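Local coordinates for DNA repair protein RAD7 (Saccharomyces cerevisiae, PDB 5ZB2) that takes part in global genome nucleotide excision repair of nontranscribed DNA as a component of the global genome repair complex, at residues A[91-96]-A[115-120]; A[100-105]-A[123-128]. All coordinates share one frame; numbering follows the deposited sequence.

Overall arrangement
The chain runs through helix 89-98, strand 104-108, helix 115-124 and on into strand 130-134. Residues 91-96 come first and meet 115-120 in interaction 1, which closes a loop holding strand 104-108. Residues 100-105 lie within that loop but pair with 123-128, beyond its end. Interaction 2 so closes a second loop, which holds most of helix 115-124, and the two contacts cross. Interaction 1 ties two neighbouring helices on the outside of the leucine-rich repeat solenoid. Interaction 2 ties the turns that lead from these helices into successive parallel strands. The centres are about 12 Å apart. The contacts also touch directly, where Ala96 O packs against Leu125 CD2.

Interaction 1: A[91-96]-A[115-120]; sequences GYKTLA and HESLLY. With 9FO (3,6,9,12,15,18,21,24,27,30,33,36,39,42,45,48,51,54,57-nonadecaoxanonapentacontane-1,59-diol), chain K.
Lys93 and Glu116 form a salt bridge, with Lys93 NZ 2.8 Å from Glu116 OE2. The ammonium meets that oxygen from above the carboxylate plane, 64° out of it. The bond is one of several at this nitrogen. Lys93 NZ also pairs with Asp90 of its own chain and, as its strongest partner, with Asp90 of the second subunit. Three carboxylates thus surround one ammonium, which would probably favour its charged form.

The aliphatic part of Lys93 makes a CH-pi contact. Its CG sits over the centre of one face of the Tyr120 ring, 3.6 Å from the centroid. CB lies near the CD2 side of the same face. The bend at chi3 (66°) carries the end of the chain on to the Glu116 carboxylate. With an alanine at Tyr120, the Lys93 methylenes would probably lose the ring they lie on, and the chain that carries NZ to Glu116 would be less fixed.

The two helices are neighbours in the leucine-rich repeat solenoid and run nearly parallel, 12° apart, with axes 8.6 Å from each other. Between them Tyr92 CB meets Ser117 CB at 3.8 Å, and Ala96 CB packs on Tyr120 O at 3.9 Å. Ser117 OG hydrogen-bonds to Phe89 O.

Tyr120 OH is 3.5 Å from CAL of the bound polyethylene glycol 9FO. Thr94 CG2 touches the same molecule, 3.4 Å from its atom OBQ.

Interaction 2: A[100-105]-A[123-128]; sequences PHLTEL and EKLPNL
Leu102 and Leu125 lie side by side and point the same way, with their CD1 methyls 4.2 Å apart. The Leu125 CD1 methyl also faces Leu105 CD2, at 4.5 Å. Leu128 adds a second apolar touch: its CD1 packs 4.3 Å from Leu105 CB and also lies against Thr103 O. Leu128 CG is anti to the backbone N (chi1 -179°). This turns the branch back to the strand, although its CB points away.

Asn127 meets Thr103. Its CB is 3.8 Å from Thr103 CG2, and the two side chains run at a slant to each other. The backbone O of Asn127 receives a CA-H...O contact from Thr103 CA at 3.4 Å.

No direct hydrogen bond joins the segments. Leu102 O and Leu128 N come close, but at a poor angle. A water makes the link instead. It donates to Pro100 O at 2.6 Å and to Leu102 O at 2.7 Å, and accepts from Asn127 N at 2.7 Å. One molecule thus holds two carbonyls of the first segment and one amide of the second.

A type I turn from Leu125 to Leu128 presents that amide. It is closed by Leu128 N bonding to Leu125 O, just where helix 115-124 ends. Further out, Thr103 has backbone hydrogen bonds to Lys77 and to Lys129 and Ser130. Leu102 and Leu105 also rest on Leu79 of strand 78-81.

Leucines pointing into the core between adjacent parallel strands and the helices, with turns stacked coil on coil, are characteristic of the leucine-rich repeat solenoid, which here forms most of this C-terminal part of Rad7.

Interaction 1: A[91-96]-A[115-120]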
# COMPACT_ATOMS: atom_id res chain seq x y z
N GLY A 91 -5.36 -3.11 -2.93
CA GLY A 91 -6.39 -2.86 -3.93
C GLY A 91 -7.54 -2.03 -3.38
O GLY A 91 -8.00 -1.08 -4.01
N TYR A 92 -8.01 -2.39 -2.18
CA TYR A 92 -9.10 -1.64 -1.56
C TYR A 92 -8.67 -0.21 -1.26
O TYR A 92 -9.46 0.73 -1.42
CB TYR A 92 -9.56 -2.34 -0.29
CG TYR A 92 -10.21 -3.68 -0.53
CD1 TYR A 92 -11.46 -3.78 -1.15
CD2 TYR A 92 -9.60 -4.86 -0.12
CE1 TYR A 92 -12.06 -5.00 -1.37
CE2 TYR A 92 -10.20 -6.09 -0.34
CZ TYR A 92 -11.43 -6.15 -0.96
OH TYR A 92 -12.02 -7.37 -1.17
N LYS A 93 -7.43 -0.03 -0.80
CA LYS A 93 -6.94 1.32 -0.51
C LYS A 93 -6.86 2.16 -1.78
O LYS A 93 -7.22 3.34 -1.76
CB LYS A 93 -5.57 1.23 0.17
CG LYS A 93 -5.62 0.66 1.59
CD LYS A 93 -4.33 -0.06 1.99
CE LYS A 93 -3.14 0.89 2.08
NZ LYS A 93 -1.88 0.18 2.47
N THR A 94 -6.41 1.57 -2.88
CA THR A 94 -6.28 2.33 -4.12
C THR A 94 -7.65 2.72 -4.66
O THR A 94 -7.85 3.85 -5.12
CB THR A 94 -5.50 1.53 -5.17
OG1 THR A 94 -4.22 1.15 -4.64
CG2 THR A 94 -5.28 2.35 -6.43
N LEU A 95 -8.61 1.79 -4.62
CA LEU A 95 -9.98 2.10 -5.03
C LEU A 95 -10.50 3.32 -4.28
O LEU A 95 -11.04 4.26 -4.88
CB LEU A 95 -10.88 0.89 -4.78
CG LEU A 95 -12.37 1.07 -5.07
CD1 LEU A 95 -12.61 1.26 -6.56
CD2 LEU A 95 -13.17 -0.11 -4.53
N ALA A 96 -10.35 3.33 -2.95
CA ALA A 96 -10.84 4.46 -2.16
C ALA A 96 -10.16 5.76 -2.57
O ALA A 96 -10.80 6.81 -2.62
CB ALA A 96 -10.62 4.19 -0.67
N HIS A 115 -8.12 -4.11 8.52
CA HIS A 115 -8.30 -2.90 9.31
C HIS A 115 -8.00 -1.65 8.49
O HIS A 115 -8.84 -0.75 8.36
CB HIS A 115 -7.39 -2.97 10.55
CG HIS A 115 -7.44 -1.76 11.43
ND1 HIS A 115 -8.24 -1.69 12.55
CD2 HIS A 115 -6.77 -0.59 11.37
CE1 HIS A 115 -8.06 -0.52 13.14
NE2 HIS A 115 -7.18 0.17 12.44
N GLU A 116 -6.79 -1.58 7.92
CA GLU A 116 -6.41 -0.39 7.16
C GLU A 116 -7.32 -0.19 5.95
O GLU A 116 -7.69 0.95 5.64
CB GLU A 116 -4.94 -0.52 6.73
CG GLU A 116 -4.43 0.64 5.89
CD GLU A 116 -2.96 0.49 5.52
OE1 GLU A 116 -2.21 1.46 5.71
OE2 GLU A 116 -2.57 -0.60 5.05
N SER A 117 -7.69 -1.27 5.27
CA SER A 117 -8.57 -1.15 4.11
C SER A 117 -9.92 -0.56 4.51
O SER A 117 -10.45 0.32 3.82
CB SER A 117 -8.77 -2.52 3.45
OG SER A 117 -7.54 -3.09 3.07
N LEU A 118 -10.48 -1.02 5.63
CA LEU A 118 -11.80 -0.55 6.05
C LEU A 118 -11.77 0.93 6.41
O LEU A 118 -12.70 1.67 6.09
CB LEU A 118 -12.29 -1.39 7.23
CG LEU A 118 -13.73 -1.14 7.70
CD1 LEU A 118 -14.73 -1.37 6.57
CD2 LEU A 118 -14.05 -2.04 8.89
N LEU A 119 -10.70 1.38 7.09
CA LEU A 119 -10.63 2.78 7.49
C LEU A 119 -10.31 3.70 6.31
O LEU A 119 -10.72 4.86 6.30
CB LEU A 119 -9.59 2.96 8.60
CG LEU A 119 -9.83 2.12 9.86
CD1 LEU A 119 -8.83 2.50 10.95
CD2 LEU A 119 -11.25 2.27 10.39
N TYR A 120 -9.59 3.20 5.30
CA TYR A 120 -9.45 3.95 4.06
C TYR A 120 -10.81 4.23 3.44
O TYR A 120 -11.09 5.36 3.01
CB TYR A 120 -8.56 3.19 3.08
CG TYR A 120 -7.11 3.61 3.04
CD1 TYR A 120 -6.27 3.39 4.13
CD2 TYR A 120 -6.57 4.19 1.90
CE1 TYR A 120 -4.94 3.76 4.09
CE2 TYR A 120 -5.24 4.56 1.85
CZ TYR A 120 -4.43 4.35 2.94
OH TYR A 120 -3.10 4.72 2.89
OAA 9FO K . 0.67 11.29 3.47
CAB 9FO K . 0.31 11.00 2.15
CAC 9FO K . 1.55 11.10 1.25
OAD 9FO K . 1.16 11.26 -0.08
CAE 9FO K . 0.70 10.10 -0.71
CAF 9FO K . -0.05 10.47 -1.98
OAG 9FO K . -1.02 9.50 -2.26
CAH 9FO K . -2.18 9.62 -1.50
CAI 9FO K . -2.64 8.23 -1.09
OAJ 9FO K . -1.94 7.87 0.07
CAK 9FO K . -1.56 6.52 0.12
CAL 9FO K . -0.51 6.34 1.22
OAM 9FO K . 0.53 5.54 0.75
CAN 9FO K . 1.79 5.93 1.21
CAO 9FO K . 2.28 7.12 0.39
OAP 9FO K . 3.47 6.79 -0.26
CAQ 9FO K . 3.88 7.74 -1.19
CAR 9FO K . 3.07 7.56 -2.47
OAS 9FO K . 3.68 8.24 -3.53
CAT 9FO K . 2.77 8.78 -4.45
CAU 9FO K . 1.98 7.68 -5.16
OAV 9FO K . 0.61 7.89 -4.96
CAW 9FO K . -0.21 6.86 -5.43
CAX 9FO K . -1.66 7.17 -5.07
OAY 9FO K . -2.04 6.43 -3.94
CAZ 9FO K . -2.32 5.08 -4.18
CBA 9FO K . -2.98 4.47 -2.95
OBB 9FO K . -2.27 3.35 -2.51
CBC 9FO K . -1.32 3.59 -1.51
CBD 9FO K . -0.82 2.25 -0.99
OBE 9FO K . 0.17 1.76 -1.86
CBF 9FO K . 0.02 0.40 -2.14
CBG 9FO K . 1.19 -0.06 -3.01
OBH 9FO K . 1.78 1.06 -3.61
CBI 9FO K . 2.43 0.80 -4.83
CBJ 9FO K . 2.52 2.08 -5.65
OBK 9FO K . 2.24 1.77 -6.99
CBL 9FO K . 1.40 2.69 -7.65
CBM 9FO K . 0.73 1.99 -8.83
OBN 9FO K . -0.28 2.80 -9.34
CBO 9FO K . -1.55 2.56 -8.81
CBP 9FO K . -2.20 1.35 -9.50
OBQ 9FO K . -3.10 0.78 -8.59
CBR 9FO K . -3.35 -0.59 -8.74
CBS 9FO K . -3.77 -1.12 -7.38
OBT 9FO K . -3.08 -2.31 -7.12
CBU 9FO K . -2.80 -2.53 -5.76
CBV 9FO K . -1.64 -3.51 -5.66
OBW 9FO K . -0.44 -2.79 -5.71
CBX 9FO K . 0.71 -3.58 -5.67
CBY 9FO K . 1.91 -2.77 -6.13
OBZ 9FO K . 1.59 -2.04 -7.28
CCA 9FO K . 2.51 -2.20 -8.33
CCB 9FO K . 2.28 -1.12 -9.37
OCC 9FO K . 1.34 -1.49 -10.34
CCD 9FO K . 0.04 -1.72 -9.89
CCE 9FO K . -0.11 -3.21 -9.63
OCF 9FO K . -1.26 -3.72 -10.26
CCG 9FO K . -1.68 -4.96 -9.78
CCH 9FO K . -0.50 -5.94 -9.69
OCI 9FO K . -0.98 -7.26 -9.71

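Interaction 2: A[100-105]-A[123-128]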
# COMPACT_ATOMS: atom_id res chain seq x y z
N PRO A 100 -13.39 8.98 -5.49
CA PRO A 100 -13.96 9.84 -4.45
C PRO A 100 -15.46 10.10 -4.60
O PRO A 100 -16.09 10.53 -3.63
CB PRO A 100 -13.16 11.14 -4.57
CG PRO A 100 -12.69 11.15 -5.99
CD PRO A 100 -12.45 9.72 -6.36
N HIS A 101 -16.04 9.85 -5.77
CA HIS A 101 -17.44 10.17 -6.01
C HIS A 101 -18.39 9.06 -5.54
O HIS A 101 -19.59 9.17 -5.77
CB HIS A 101 -17.68 10.45 -7.49
CG HIS A 101 -16.81 11.54 -8.04
ND1 HIS A 101 -17.17 12.87 -7.96
CD2 HIS A 101 -15.61 11.50 -8.66
CE1 HIS A 101 -16.22 13.61 -8.52
NE2 HIS A 101 -15.26 12.80 -8.95
N LEU A 102 -17.88 8.02 -4.88
CA LEU A 102 -18.72 6.89 -4.52
C LEU A 102 -19.65 7.24 -3.37
O LEU A 102 -19.25 7.88 -2.39
CB LEU A 102 -17.85 5.69 -4.13
CG LEU A 102 -17.16 4.94 -5.27
CD1 LEU A 102 -16.21 3.88 -4.71
CD2 LEU A 102 -18.17 4.29 -6.21
N THR A 103 -20.90 6.82 -3.50
CA THR A 103 -21.89 6.91 -2.43
C THR A 103 -22.39 5.55 -1.97
O THR A 103 -22.80 5.41 -0.82
CB THR A 103 -23.10 7.74 -2.88
OG1 THR A 103 -23.75 7.09 -3.97
CG2 THR A 103 -22.65 9.13 -3.32
N GLU A 104 -22.35 4.54 -2.84
CA GLU A 104 -22.79 3.19 -2.52
C GLU A 104 -21.74 2.22 -3.01
O GLU A 104 -21.32 2.29 -4.17
CB GLU A 104 -24.15 2.88 -3.16
CG GLU A 104 -25.20 3.94 -2.89
CD GLU A 104 -26.58 3.54 -3.37
OE1 GLU A 104 -26.71 2.46 -4.00
OE2 GLU A 104 -27.54 4.30 -3.11
N LEU A 105 -21.32 1.31 -2.13
CA LEU A 105 -20.28 0.35 -2.45
C LEU A 105 -20.66 -1.01 -1.88
O LEU A 105 -21.02 -1.12 -0.70
CB LEU A 105 -18.92 0.79 -1.90
CG LEU A 105 -17.73 -0.13 -2.22
CD1 LEU A 105 -17.46 -0.17 -3.71
CD2 LEU A 105 -16.51 0.35 -1.47
N GLU A 123 -12.69 6.88 5.45
CA GLU A 123 -12.07 8.20 5.56
C GLU A 123 -11.77 8.85 4.21
O GLU A 123 -11.63 10.08 4.16
CB GLU A 123 -10.79 8.11 6.38
CG GLU A 123 -11.04 7.71 7.83
CD GLU A 123 -9.80 7.74 8.69
OE1 GLU A 123 -8.69 7.49 8.16
OE2 GLU A 123 -9.92 8.02 9.90
N LYS A 124 -11.67 8.08 3.13
CA LYS A 124 -11.33 8.64 1.83
C LYS A 124 -12.52 8.78 0.89
O LYS A 124 -12.40 9.42 -0.15
CB LYS A 124 -10.26 7.78 1.14
CG LYS A 124 -8.97 7.64 1.94
CD LYS A 124 -8.32 8.98 2.20
CE LYS A 124 -7.09 8.83 3.07
NZ LYS A 124 -6.55 10.16 3.47
N LEU A 125 -13.67 8.18 1.24
CA LEU A 125 -14.88 8.30 0.43
C LEU A 125 -15.86 9.21 1.16
O LEU A 125 -16.76 8.72 1.86
CB LEU A 125 -15.49 6.93 0.17
CG LEU A 125 -14.60 5.94 -0.58
CD1 LEU A 125 -15.30 4.59 -0.69
CD2 LEU A 125 -14.23 6.46 -1.96
N PRO A 126 -15.73 10.54 1.02
CA PRO A 126 -16.53 11.44 1.86
C PRO A 126 -18.02 11.39 1.56
O PRO A 126 -18.82 11.77 2.43
CB PRO A 126 -15.95 12.83 1.53
CG PRO A 126 -15.39 12.68 0.16
CD PRO A 126 -14.86 11.27 0.08
N ASN A 127 -18.42 10.95 0.37
CA ASN A 127 -19.83 10.83 0.02
C ASN A 127 -20.41 9.45 0.30
O ASN A 127 -21.59 9.21 -0.01
CB ASN A 127 -20.04 11.16 -1.46
CG ASN A 127 -19.60 12.56 -1.82
OD1 ASN A 127 -19.85 13.51 -1.07
ND2 ASN A 127 -18.94 12.71 -2.97
N LEU A 128 -19.63 8.54 0.87
CA LEU A 128 -20.11 7.18 1.10
C LEU A 128 -21.25 7.19 2.12
O LEU A 128 -21.11 7.73 3.22
CB LEU A 128 -18.97 6.29 1.59
CG LEU A 128 -19.32 4.83 1.86
CD1 LEU A 128 -19.82 4.15 0.59
CD2 LEU A 128 -18.11 4.08 2.43
O HOH W 1 -17.23 9.41 -1.52